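Local coordinates for protein metal-dependent phosphohydrolase, HDOD domain-containing (Geobacter sulfurreducens, PDB 3HC1) that is of unknown function but binds two iron(III) ions in an HD-type site and is probably a metal-dependent phosphohydrolase, at residues 18-23 against 194-199; 25-30 against 156-161; 31-36 against 100-105; 46-51 against 84-89. All blocks are in the same frame, centred on the assembly; numbering follows the deposited sequence. Where two conformers were deposited one is given.

Interaction 1 (18-23 against 194-199); sequences EFMSGV and CEVGFA
The closest packing between the end of helix 9-21 and helix 193-203 is made by Met20, present as selenomethionine, whose SE lies 3.5 Å from Ala199 CB. The same selenium sits 3.9 Å from Val196 O. The Met20 chain runs out extended and then bends at its last torsion (chi3 58°), which carries CE past the Ala199 CB and up to the Ala199 carbonyl, 4.1 Å from Ala199 C. Lower on the chain, Met20 CG meets the CG1 branch of Val196 at 4.2 Å. In Val196, CG1 lies opposite the backbone N (chi1 176°), and CG2 is the branch nearest Phe19.

Here the contact is looser. Phe19 CD2 reaches Val196 CG2 at 4.2 Å, and the ring also meets Arg163 in a cation-pi contact and the ring of Phe189. Farther round helix 9-21, Glu18 and Ser21 are exposed and make no contact with segment 194-199. Next to Val196, Glu195 OE2 forms a salt bridge with Arg12, about two turns before Phe19 in helix 9-21, adding a charged tie between the same two helices. Val196 stands about 5 Å, side chain to side chain, from the iron ligand His193 at the start of its helix.

Within the two segments the contact is carried by apolar side chains, with the selenium also near a backbone oxygen, so it probably rests on shape fit and the exclusion of water.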
loop_
_atom_site.group_PDB
_atom_site.type_symbol
_atom_site.label_atom_id
_atom_site.label_comp_id
_atom_site.label_asym_id
_atom_site.label_seq_id
_atom_site.Cartn_x
_atom_site.Cartn_y
_atom_site.Cartn_z
ATOM N N GLU A 18 -17.484 15.381 1.424
ATOM C CA GLU A 18 -17.548 16.822 1.060
ATOM C C GLU A 18 -16.198 17.358 0.591
ATOM O O GLU A 18 -16.114 18.165 -0.353
ATOM C CB GLU A 18 -18.012 17.664 2.250
ATOM C CG GLU A 18 -19.336 17.209 2.889
ATOM C CD GLU A 18 -20.589 17.567 2.064
ATOM O OE1 GLU A 18 -20.456 18.169 0.970
ATOM O OE2 GLU A 18 -21.707 17.237 2.529
ATOM N N PHE A 19 -15.127 16.903 1.230
ATOM C CA PHE A 19 -13.762 17.267 0.800
ATOM C C PHE A 19 -13.505 16.833 -0.671
ATOM O O PHE A 19 -12.769 17.489 -1.396
ATOM C CB PHE A 19 -12.734 16.573 1.728
ATOM C CG PHE A 19 -11.368 17.210 1.755
ATOM C CD1 PHE A 19 -11.144 18.386 2.477
ATOM C CD2 PHE A 19 -10.292 16.600 1.151
ATOM C CE1 PHE A 19 -9.863 18.964 2.564
ATOM C CE2 PHE A 19 -9.010 17.172 1.232
ATOM C CZ PHE A 19 -8.809 18.361 1.944
HETATM N N MSE A 20 -14.064 15.706 -1.096
HETATM C CA MSE A 20 -13.880 15.307 -2.503
HETATM C C MSE A 20 -14.836 16.053 -3.503
HETATM O O MSE A 20 -14.444 16.367 -4.622
HETATM C CB MSE A 20 -14.045 13.826 -2.624
HETATM C CG MSE A 20 -12.879 13.114 -2.087
HETATM SE SE MSE A 20 -13.358 11.280 -1.868
HETATM C CE MSE A 20 -13.841 10.735 -3.432
ATOM N N SER A 21 -16.073 16.302 -3.085
ATOM C CA SER A 21 -17.048 17.193 -3.802
ATOM C C SER A 21 -16.475 18.411 -4.490
ATOM O O SER A 21 -16.867 18.745 -5.603
ATOM C CB SER A 21 -18.080 17.762 -2.821
ATOM O OG SER A 21 -18.868 16.753 -2.212
ATOM N N GLY A 22 -15.583 19.114 -3.812
ATOM C CA GLY A 22 -15.043 20.353 -4.330
ATOM C C GLY A 22 -13.992 20.150 -5.391
ATOM O O GLY A 22 -13.520 21.125 -5.988
ATOM N N VAL A 23 -13.587 18.907 -5.623
ATOM C CA VAL A 23 -12.657 18.602 -6.707
ATOM C C VAL A 23 -13.537 18.286 -7.912
ATOM O O VAL A 23 -14.455 17.462 -7.834
ATOM C CB VAL A 23 -11.728 17.398 -6.375
ATOM C CG1 VAL A 23 -10.825 17.020 -7.564
ATOM C CG2 VAL A 23 -10.927 17.697 -5.137
ATOM N N CYS A 194 -7.369 8.543 5.721
ATOM C CA CYS A 194 -8.078 7.276 5.968
ATOM C C CYS A 194 -9.489 7.338 5.433
ATOM O O CYS A 194 -9.902 6.518 4.636
ATOM C CB CYS A 194 -8.112 6.922 7.428
ATOM S SG CYS A 194 -6.481 6.656 8.164
ATOM N N GLU A 195 -10.231 8.356 5.814
ATOM C CA GLU A 195 -11.603 8.507 5.350
ATOM C C GLU A 195 -11.750 8.936 3.906
ATOM O O GLU A 195 -12.612 8.423 3.167
ATOM C CB GLU A 195 -12.303 9.507 6.272
ATOM C CG GLU A 195 -12.399 8.975 7.676
ATOM C CD GLU A 195 -11.222 9.358 8.564
ATOM O OE1 GLU A 195 -10.209 9.913 8.107
ATOM O OE2 GLU A 195 -11.339 9.087 9.739
ATOM N N VAL A 196 -10.897 9.882 3.486
ATOM C CA VAL A 196 -10.846 10.259 2.104
ATOM C C VAL A 196 -10.469 9.073 1.250
ATOM O O VAL A 196 -11.069 8.889 0.204
ATOM C CB VAL A 196 -9.846 11.446 1.849
ATOM C CG1 VAL A 196 -9.675 11.821 0.345
ATOM C CG2 VAL A 196 -10.381 12.674 2.593
ATOM N N GLY A 197 -9.466 8.294 1.669
ATOM C CA GLY A 197 -9.023 7.130 0.857
ATOM C C GLY A 197 -10.138 6.103 0.764
ATOM O O GLY A 197 -10.331 5.435 -0.276
ATOM N N PHE A 198 -10.852 5.957 1.862
ATOM C CA PHE A 198 -12.026 5.009 1.892
ATOM C C PHE A 198 -13.093 5.449 0.881
ATOM O O PHE A 198 -13.541 4.654 0.039
ATOM C CB PHE A 198 -12.585 4.957 3.313
ATOM C CG PHE A 198 -13.774 4.080 3.473
ATOM C CD1 PHE A 198 -13.609 2.714 3.787
ATOM C CD2 PHE A 198 -15.057 4.609 3.324
ATOM C CE1 PHE A 198 -14.730 1.922 4.002
ATOM C CE2 PHE A 198 -16.196 3.802 3.478
ATOM C CZ PHE A 198 -16.012 2.458 3.803
ATOM N N ALA A 199 -13.453 6.733 0.942
ATOM C CA ALA A 199 -14.463 7.317 0.046
ATOM C C ALA A 199 -14.029 7.136 -1.399
ATOM O O ALA A 199 -14.837 6.877 -2.252
ATOM C CB ALA A 199 -14.633 8.815 0.312
#

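Interaction 2 (25-30 against 156-161); sequences ELPTVP and EVFINF
Phe158 offers one side of its ring to Leu26 and Pro27, two consecutive residues of the extended loop 25-30. Pro27 CD lies 3.6 Å from Phe158 CD1, at the ring edge and close to the ring plane, and Pro27 CG follows at 3.8 Å from the same carbon, in plane. The two side chains are set roughly perpendicular, so the pyrrolidine abuts the ring without stacking on it. Leu26 comes in slantwise: its CD2 methyl is 3.6 Å from Phe158 CE1, with CZ next nearest, at 4.1 Å from CD2.

Conformation sets up both approaches. Phe158 has CG trans to its backbone N (chi1 175°), which throws the ring outward from helix 154-162 to the loop. Leu26 does not start out aimed at the helix; with chi1 at -68° and CD1 extended (chi2 173°), its CD2 branch turns in to the ring. Replacing Phe158 with an alanine would probably leave Leu26 CD2 and Pro27 CD without their apolar partner and open a gap between loop and helix.

The loop is also held by Pro27 O, which accepts a hydrogen bond from Trp204 NE1. Besides the loop leading to helix 31-39, Phe158 reaches Val196 of helix 193-203, Met20 of helix 9-21 and Val23 just after it, and its ring lies nearly parallel to that of Phe162 in its own helix.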
loop_
_atom_site.group_PDB
_atom_site.type_symbol
_atom_site.label_atom_id
_atom_site.label_comp_id
_atom_site.label_asym_id
_atom_site.label_seq_id
_atom_site.Cartn_x
_atom_site.Cartn_y
_atom_site.Cartn_z
ATOM N N GLU A 25 -12.353 17.248 -11.338
ATOM C CA GLU A 25 -11.923 15.957 -11.921
ATOM C C GLU A 25 -11.108 15.066 -10.952
ATOM O O GLU A 25 -9.939 15.328 -10.686
ATOM C CB GLU A 25 -11.142 16.175 -13.219
ATOM C CG GLU A 25 -11.975 16.663 -14.401
ATOM C CD GLU A 25 -13.255 15.878 -14.621
ATOM O OE1 GLU A 25 -13.193 14.655 -14.887
ATOM O OE2 GLU A 25 -14.320 16.500 -14.533
ATOM N N LEU A 26 -11.710 13.959 -10.527
ATOM C CA LEU A 26 -11.162 13.098 -9.491
ATOM C C LEU A 26 -10.222 12.112 -10.127
ATOM O O LEU A 26 -10.502 11.659 -11.228
ATOM C CB LEU A 26 -12.284 12.289 -8.864
ATOM C CG LEU A 26 -13.304 13.052 -8.051
ATOM C CD1 LEU A 26 -14.413 12.067 -7.670
ATOM C CD2 LEU A 26 -12.642 13.587 -6.840
ATOM N N PRO A 27 -9.174 11.683 -9.394
ATOM C CA PRO A 27 -8.326 10.677 -10.014
ATOM C C PRO A 27 -9.059 9.367 -10.314
ATOM O O PRO A 27 -10.034 8.985 -9.621
ATOM C CB PRO A 27 -7.221 10.462 -8.979
ATOM C CG PRO A 27 -7.843 10.801 -7.678
ATOM C CD PRO A 27 -8.846 11.885 -7.977
ATOM N N THR A 28 -8.553 8.672 -11.319
ATOM C CA THR A 28 -9.071 7.375 -11.732
ATOM C C THR A 28 -7.952 6.334 -11.649
ATOM O O THR A 28 -6.775 6.693 -11.644
ATOM C CB THR A 28 -9.603 7.437 -13.173
ATOM O OG1 THR A 28 -10.205 6.186 -13.509
ATOM C CG2 THR A 28 -8.482 7.752 -14.164
ATOM N N VAL A 29 -8.330 5.060 -11.586
ATOM C CA VAL A 29 -7.385 3.957 -11.757
ATOM C C VAL A 29 -7.794 3.157 -13.010
ATOM O O VAL A 29 -9.000 2.969 -13.259
ATOM C CB VAL A 29 -7.344 3.040 -10.494
ATOM C CG1 VAL A 29 -6.633 3.757 -9.342
ATOM C CG2 VAL A 29 -8.741 2.632 -10.060
ATOM N N PRO A 30 -6.808 2.675 -13.806
ATOM C CA PRO A 30 -7.056 1.803 -14.984
ATOM C C PRO A 30 -8.022 0.660 -14.739
ATOM O O PRO A 30 -8.080 0.111 -13.617
ATOM C CB PRO A 30 -5.670 1.218 -15.266
ATOM C CG PRO A 30 -4.735 2.282 -14.835
ATOM C CD PRO A 30 -5.382 3.030 -13.702
ATOM N N GLU A 156 -3.810 10.162 0.700
ATOM C CA GLU A 156 -2.748 11.200 0.743
ATOM C C GLU A 156 -2.365 11.572 -0.663
ATOM O O GLU A 156 -2.044 12.725 -0.926
ATOM C CB GLU A 156 -1.463 10.745 1.459
ATOM C CG GLU A 156 -1.556 10.443 2.891
ATOM C CD GLU A 156 -1.665 11.685 3.770
ATOM O OE1 GLU A 156 -2.543 12.508 3.502
ATOM O OE2 GLU A 156 -0.873 11.812 4.723
ATOM N N VAL A 157 -2.414 10.608 -1.578
ATOM C CA VAL A 157 -2.184 10.882 -2.963
ATOM C C VAL A 157 -3.244 11.835 -3.454
ATOM O O VAL A 157 -2.951 12.827 -4.098
ATOM C CB VAL A 157 -2.156 9.603 -3.853
ATOM C CG1 VAL A 157 -2.098 9.996 -5.333
ATOM C CG2 VAL A 157 -0.935 8.782 -3.495
ATOM N N PHE A 158 -4.488 11.561 -3.100
ATOM C CA PHE A 158 -5.565 12.449 -3.481
ATOM C C PHE A 158 -5.417 13.846 -2.931
ATOM O O PHE A 158 -5.574 14.806 -3.665
ATOM C CB PHE A 158 -6.912 11.887 -3.015
ATOM C CG PHE A 158 -8.042 12.812 -3.279
ATOM C CD1 PHE A 158 -8.611 12.851 -4.531
ATOM C CD2 PHE A 158 -8.488 13.692 -2.302
ATOM C CE1 PHE A 158 -9.646 13.722 -4.789
ATOM C CE2 PHE A 158 -9.515 14.555 -2.575
ATOM C CZ PHE A 158 -10.078 14.570 -3.814
ATOM N N ILE A 159 -5.184 13.974 -1.619
ATOM C CA ILE A 159 -5.117 15.285 -1.018
ATOM C C ILE A 159 -3.911 16.062 -1.605
ATOM O O ILE A 159 -4.023 17.274 -1.859
ATOM C CB ILE A 159 -5.005 15.210 0.505
ATOM C CG1 ILE A 159 -6.236 14.501 1.100
ATOM C CG2 ILE A 159 -4.818 16.576 1.154
ATOM C CD1 ILE A 159 -6.079 14.260 2.570
ATOM N N ASN A 160 -2.782 15.353 -1.765
ATOM C CA ASN A 160 -1.507 15.945 -2.245
ATOM C C ASN A 160 -1.671 16.519 -3.654
ATOM O O ASN A 160 -1.249 17.638 -3.925
ATOM C CB ASN A 160 -0.360 14.918 -2.206
ATOM C CG ASN A 160 1.007 15.544 -2.552
ATOM O OD1 ASN A 160 1.354 16.654 -2.093
ATOM N ND2 ASN A 160 1.772 14.844 -3.350
ATOM N N PHE A 161 -2.320 15.766 -4.530
ATOM C CA PHE A 161 -2.408 16.133 -5.950
ATOM C C PHE A 161 -3.647 16.993 -6.233
ATOM O O PHE A 161 -3.643 17.802 -7.166
ATOM C CB PHE A 161 -2.453 14.910 -6.861
ATOM C CG PHE A 161 -1.139 14.196 -7.064
ATOM C CD1 PHE A 161 0.102 14.800 -6.776
ATOM C CD2 PHE A 161 -1.153 12.914 -7.622
ATOM C CE1 PHE A 161 1.265 14.147 -7.012
ATOM C CE2 PHE A 161 0.041 12.243 -7.871
ATOM C CZ PHE A 161 1.248 12.869 -7.564
#

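Interaction 3 (31-36 against 100-105); sequences DIVLRI and TCAIVD
The helix turn that sets Ile32 and Val33 against Ala102 and Ile103 is held by a short backbone bond, Arg35 N to Asp31 O at 2.7 Å, and by Ile36 N donating to Ile32 O at 2.8 Å. Everything that crosses to helix 82-108 is apolar. Ala102 CB rests against two neighbouring methyls, 3.7 Å from Val33 CG2 and 3.8 Å from Ile32 CG2, both from the first turn of helix 31-39. Val33 divides its branches: CG2 goes to Ala102 and CG1 to Ile103, whose CD1 lies 3.7 Å away. Ile103 does not start out aimed at helix 31-39, but its second torsion (chi2 79°) brings CD1 to Val33 CG1, the one side chain lying nearly square across the other.

The axes of segments 31-36 and 100-105 approach to 9.4 Å, and their N-to-C directions are 132° apart, a steep crossing about midway between perpendicular and antiparallel. On its remaining sides, segment 100-105 is well engaged: Asp105 OD1 pairs with Arg63, Thr100 OG1 bonds to Tyr146 OH, and Ile103 also packs on Trp120 of helix 116-136. With its buried alanine, valine and isoleucine, the contact is core packing of an all-helical HDOD domain, joining the short helix 31-39 to the long helix 82-108, and not part of the iron site itself.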
loop_
_atom_site.group_PDB
_atom_site.type_symbol
_atom_site.label_atom_id
_atom_site.label_comp_id
_atom_site.label_asym_id
_atom_site.label_seq_id
_atom_site.Cartn_x
_atom_site.Cartn_y
_atom_site.Cartn_z
ATOM N N ASP A 31 -8.757 0.262 -15.773
ATOM C CA ASP A 31 -9.621 -0.920 -15.653
ATOM C C ASP A 31 -8.839 -2.158 -15.239
ATOM O O ASP A 31 -9.386 -3.048 -14.549
ATOM C CB ASP A 31 -10.399 -1.197 -16.947
ATOM C CG ASP A 31 -11.425 -0.134 -17.219
ATOM O OD1 ASP A 31 -11.028 0.975 -17.664
ATOM O OD2 ASP A 31 -12.617 -0.383 -16.942
ATOM N N ILE A 32 -7.574 -2.226 -15.651
ATOM C CA ILE A 32 -6.759 -3.420 -15.341
ATOM C C ILE A 32 -6.522 -3.565 -13.819
ATOM O O ILE A 32 -6.463 -4.682 -13.277
ATOM C CB ILE A 32 -5.432 -3.480 -16.173
ATOM C CG1 ILE A 32 -4.848 -4.913 -16.147
ATOM C CG2 ILE A 32 -4.450 -2.440 -15.733
ATOM C CD1 ILE A 32 -3.854 -5.221 -17.263
ATOM N N VAL A 33 -6.400 -2.424 -13.151
ATOM C CA VAL A 33 -6.218 -2.359 -11.697
ATOM C C VAL A 33 -7.494 -2.842 -11.007
ATOM O O VAL A 33 -7.440 -3.758 -10.184
ATOM C CB VAL A 33 -5.727 -0.928 -11.268
ATOM C CG1 VAL A 33 -5.820 -0.715 -9.774
ATOM C CG2 VAL A 33 -4.318 -0.716 -11.685
ATOM N N LEU A 34 -8.654 -2.322 -11.407
ATOM C CA LEU A 34 -9.944 -2.828 -10.889
ATOM C C LEU A 34 -10.179 -4.301 -11.272
ATOM O O LEU A 34 -10.642 -5.103 -10.442
ATOM C CB LEU A 34 -11.143 -1.912 -11.328
ATOM C CG LEU A 34 -12.594 -2.245 -10.836
ATOM C CD1 LEU A 34 -12.859 -1.806 -9.382
ATOM C CD2 LEU A 34 -13.705 -1.653 -11.747
ATOM N N ARG A 35 -9.822 -4.690 -12.493
ATOM C CA ARG A 35 -10.016 -6.093 -12.927
ATOM C C ARG A 35 -9.179 -7.030 -12.058
ATOM O O ARG A 35 -9.697 -7.994 -11.478
ATOM C CB ARG A 35 -9.672 -6.275 -14.420
ATOM C CG ARG A 35 -9.903 -7.710 -14.961
ATOM N N ILE A 36 -7.890 -6.707 -11.933
ATOM C CA ILE A 36 -6.958 -7.501 -11.109
ATOM C C ILE A 36 -7.394 -7.518 -9.648
ATOM O O ILE A 36 -7.514 -8.578 -9.059
ATOM C CB ILE A 36 -5.475 -7.027 -11.247
ATOM C CG1 ILE A 36 -4.913 -7.464 -12.608
ATOM C CG2 ILE A 36 -4.595 -7.673 -10.164
ATOM C CD1 ILE A 36 -3.583 -6.853 -12.931
ATOM N N THR A 100 1.208 -3.284 -10.062
ATOM C CA THR A 100 2.233 -2.311 -9.655
ATOM C C THR A 100 2.590 -1.359 -10.787
ATOM O O THR A 100 2.706 -0.149 -10.587
ATOM C CB THR A 100 3.489 -3.080 -9.134
ATOM O OG1 THR A 100 3.077 -3.884 -8.014
ATOM C CG2 THR A 100 4.613 -2.147 -8.716
ATOM N N CYS A 101 2.769 -1.918 -11.986
ATOM C CA CYS A 101 3.205 -1.123 -13.122
ATOM C C CYS A 101 2.129 -0.260 -13.666
ATOM O O CYS A 101 2.446 0.734 -14.270
ATOM C CB CYS A 101 3.776 -1.998 -14.234
ATOM S SG CYS A 101 5.282 -2.788 -13.663
ATOM N N ALA A 102 0.872 -0.610 -13.405
ATOM C CA ALA A 102 -0.269 0.212 -13.828
ATOM C C ALA A 102 -0.607 1.253 -12.765
ATOM O O ALA A 102 -0.921 2.370 -13.099
ATOM C CB ALA A 102 -1.525 -0.653 -14.130
ATOM N N ILE A 103 -0.549 0.881 -11.493
ATOM C CA ILE A 103 -0.943 1.803 -10.433
ATOM C C ILE A 103 0.089 2.981 -10.324
ATOM O O ILE A 103 -0.227 4.035 -9.790
ATOM C CB ILE A 103 -1.151 1.067 -9.121
ATOM C CG1 ILE A 103 -2.038 1.879 -8.149
ATOM C CG2 ILE A 103 0.153 0.673 -8.467
ATOM C CD1 ILE A 103 -3.490 1.777 -8.470
ATOM N N VAL A 104 1.306 2.792 -10.823
ATOM C CA VAL A 104 2.329 3.831 -10.684
ATOM C C VAL A 104 1.886 5.150 -11.372
ATOM O O VAL A 104 2.228 6.224 -10.905
ATOM C CB VAL A 104 3.719 3.382 -11.091
ATOM C CG1 VAL A 104 3.788 3.080 -12.608
ATOM C CG2 VAL A 104 4.770 4.444 -10.652
ATOM N N ASP A 105 1.074 5.074 -12.424
ATOM C CA ASP A 105 0.554 6.299 -13.058
ATOM C C ASP A 105 -0.276 7.166 -12.117
ATOM O O ASP A 105 -0.229 8.376 -12.200
ATOM C CB ASP A 105 -0.276 5.974 -14.314
ATOM C CG ASP A 105 0.565 5.407 -15.421
ATOM O OD1 ASP A 105 1.736 5.806 -15.544
ATOM O OD2 ASP A 105 0.062 4.534 -16.157
#

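Interaction 4 (46-51 against 84-89); sequences AIDEVA and DAVIYL
No aromatic ring enters this contact; its flat groups are the carboxylate of Asp48 and the peptide carbonyl of Val86. Asp48 OD1 comes only to 4.3 Å from Val86 CG1, a marginal touch at the exposed border. The carbonyl is met more closely: Ile47 CD1 lies 3.3 Å from Val86 O, methyl against oxygen.

The rest is aliphatic. Val86 CG1 is touched by Ile47 through both CD1 at 3.7 Å and the CG2 branch at 3.8 Å, the two side chains lying alongside each other and pointing opposite ways. Ile47 stretches out (chi1 -163°, chi2 166°), which places its terminal methyl on the valine. The second branch, Val86 CG2, turns to Ala51 CB at 3.7 Å, one turn along helix 47-54. An alanine in place of Ile47 would probably uncover Val86 CG1 and its carbonyl on that side and leave a gap beside Leu94, which Ile47 also touches.

The axes of 47-51 and 84-89 run 10.7 Å apart and 141° from parallel. Far from the iron ions, one buried valine is held between an isoleucine and an alanine, so the hydrophobic effect should account for most of what this contact contributes.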
loop_
_atom_site.group_PDB
_atom_site.type_symbol
_atom_site.label_atom_id
_atom_site.label_comp_id
_atom_site.label_asym_id
_atom_site.label_seq_id
_atom_site.Cartn_x
_atom_site.Cartn_y
_atom_site.Cartn_z
ATOM N N ALA A 46 -6.602 -18.251 -16.473
ATOM C CA ALA A 46 -5.591 -18.584 -17.467
ATOM C C ALA A 46 -4.556 -17.468 -17.547
ATOM O O ALA A 46 -4.900 -16.307 -17.776
ATOM C CB ALA A 46 -6.238 -18.805 -18.832
ATOM N N ILE A 47 -3.286 -17.831 -17.367
ATOM C CA ILE A 47 -2.203 -16.848 -17.314
ATOM C C ILE A 47 -2.132 -16.040 -18.616
ATOM O O ILE A 47 -1.958 -14.812 -18.594
ATOM C CB ILE A 47 -0.830 -17.510 -16.896
ATOM C CG1 ILE A 47 0.189 -16.450 -16.447
ATOM C CG2 ILE A 47 -0.263 -18.411 -17.998
ATOM C CD1 ILE A 47 1.392 -17.041 -15.727
ATOM N N ASP A 48 -2.330 -16.725 -19.743
ATOM C CA ASP A 48 -2.268 -16.091 -21.052
ATOM C C ASP A 48 -3.362 -15.078 -21.258
ATOM O O ASP A 48 -3.174 -14.138 -22.015
ATOM C CB ASP A 48 -2.295 -17.140 -22.161
ATOM C CG ASP A 48 -1.065 -18.002 -22.143
ATOM O OD1 ASP A 48 0.045 -17.434 -22.019
ATOM O OD2 ASP A 48 -1.208 -19.237 -22.222
ATOM N N GLU A 49 -4.488 -15.240 -20.571
ATOM C CA GLU A 49 -5.532 -14.205 -20.600
ATOM C C GLU A 49 -5.028 -12.954 -19.940
ATOM O O GLU A 49 -5.202 -11.859 -20.482
ATOM C CB GLU A 49 -6.808 -14.675 -19.926
ATOM C CG GLU A 49 -7.471 -15.790 -20.707
ATOM C CD GLU A 49 -8.569 -16.457 -19.939
ATOM O OE1 GLU A 49 -8.997 -15.891 -18.899
ATOM O OE2 GLU A 49 -8.995 -17.547 -20.378
ATOM N N VAL A 50 -4.378 -13.120 -18.789
ATOM C CA VAL A 50 -3.779 -11.979 -18.070
ATOM C C VAL A 50 -2.682 -11.316 -18.944
ATOM O O VAL A 50 -2.681 -10.084 -19.160
ATOM C CB VAL A 50 -3.205 -12.421 -16.703
ATOM C CG1 VAL A 50 -2.627 -11.240 -15.942
ATOM C CG2 VAL A 50 -4.280 -13.125 -15.883
ATOM N N ALA A 51 -1.774 -12.156 -19.450
ATOM C CA ALA A 51 -0.707 -11.748 -20.360
ATOM C C ALA A 51 -1.257 -10.979 -21.549
ATOM O O ALA A 51 -0.699 -9.957 -21.967
ATOM C CB ALA A 51 0.060 -12.989 -20.866
ATOM N N ASP A 84 8.877 -14.576 -21.074
ATOM C CA ASP A 84 9.736 -14.963 -19.955
ATOM C C ASP A 84 9.049 -14.681 -18.610
ATOM O O ASP A 84 9.091 -15.509 -17.696
ATOM C CB ASP A 84 11.073 -14.183 -19.957
ATOM C CG ASP A 84 12.016 -14.557 -21.110
ATOM O OD1 ASP A 84 11.944 -15.694 -21.644
ATOM O OD2 ASP A 84 12.871 -13.697 -21.446
ATOM N N ALA A 85 8.464 -13.490 -18.478
ATOM C CA ALA A 85 7.825 -13.087 -17.237
ATOM C C ALA A 85 6.688 -14.080 -16.929
ATOM O O ALA A 85 6.633 -14.640 -15.853
ATOM C CB ALA A 85 7.331 -11.644 -17.330
ATOM N N VAL A 86 5.850 -14.371 -17.911
ATOM C CA VAL A 86 4.746 -15.330 -17.716
ATOM C C VAL A 86 5.220 -16.708 -17.195
ATOM O O VAL A 86 4.692 -17.251 -16.203
ATOM C CB VAL A 86 3.951 -15.486 -19.014
ATOM C CG1 VAL A 86 3.072 -16.777 -19.007
ATOM C CG2 VAL A 86 3.136 -14.206 -19.264
ATOM N N ILE A 87 6.247 -17.230 -17.856
ATOM C CA ILE A 87 6.773 -18.555 -17.575
ATOM C C ILE A 87 7.395 -18.543 -16.205
ATOM O O ILE A 87 7.178 -19.476 -15.442
ATOM C CB ILE A 87 7.834 -19.000 -18.620
ATOM C CG1 ILE A 87 7.204 -19.197 -20.004
ATOM C CG2 ILE A 87 8.498 -20.305 -18.215
ATOM C CD1 ILE A 87 8.241 -19.349 -21.110
ATOM N N TYR A 88 8.133 -17.478 -15.886
ATOM C CA TYR A 88 8.944 -17.453 -14.678
ATOM C C TYR A 88 8.238 -16.927 -13.447
ATOM O O TYR A 88 8.468 -17.445 -12.367
ATOM C CB TYR A 88 10.302 -16.759 -14.930
ATOM C CG TYR A 88 11.262 -17.697 -15.682
ATOM C CD1 TYR A 88 11.031 -18.036 -17.023
ATOM C CD2 TYR A 88 12.349 -18.316 -15.023
ATOM C CE1 TYR A 88 11.880 -18.908 -17.698
ATOM C CE2 TYR A 88 13.205 -19.191 -15.697
ATOM C CZ TYR A 88 12.965 -19.480 -17.037
ATOM O OH TYR A 88 13.770 -20.368 -17.746
ATOM N N LEU A 89 7.355 -15.946 -13.582
ATOM C CA LEU A 89 6.662 -15.386 -12.409
ATOM C C LEU A 89 5.475 -16.233 -11.962
ATOM O O LEU A 89 5.203 -16.343 -10.774
ATOM C CB LEU A 89 6.175 -13.960 -12.682
ATOM C CG LEU A 89 7.099 -12.761 -12.412
ATOM C CD1 LEU A 89 8.474 -12.892 -13.037
ATOM C CD2 LEU A 89 6.423 -11.467 -12.907
#

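Overall arrangement
Interactions 1 and 2 form one cluster, their centres 10 Å apart, joined through Phe158: its CD2 lies 3.5 Å from Val196 CG1 and its CZ 3.6 Å from Met20 CG. The cluster lies near the metal site, the side chains of Val196 and Phe158 about 11 and 12 Å from a bound iron. Loop 25-30 carries the packing on to interaction 3, 14 Å away between centres, where Val29 CG1 meets Ile103 CD1 at 3.8 Å. Interaction 4 uses the same helix 82-108 as interaction 3, at a centre distance of 16 Å, without touching it, and is the outlier, its centre about 36 Å from that of interaction 1.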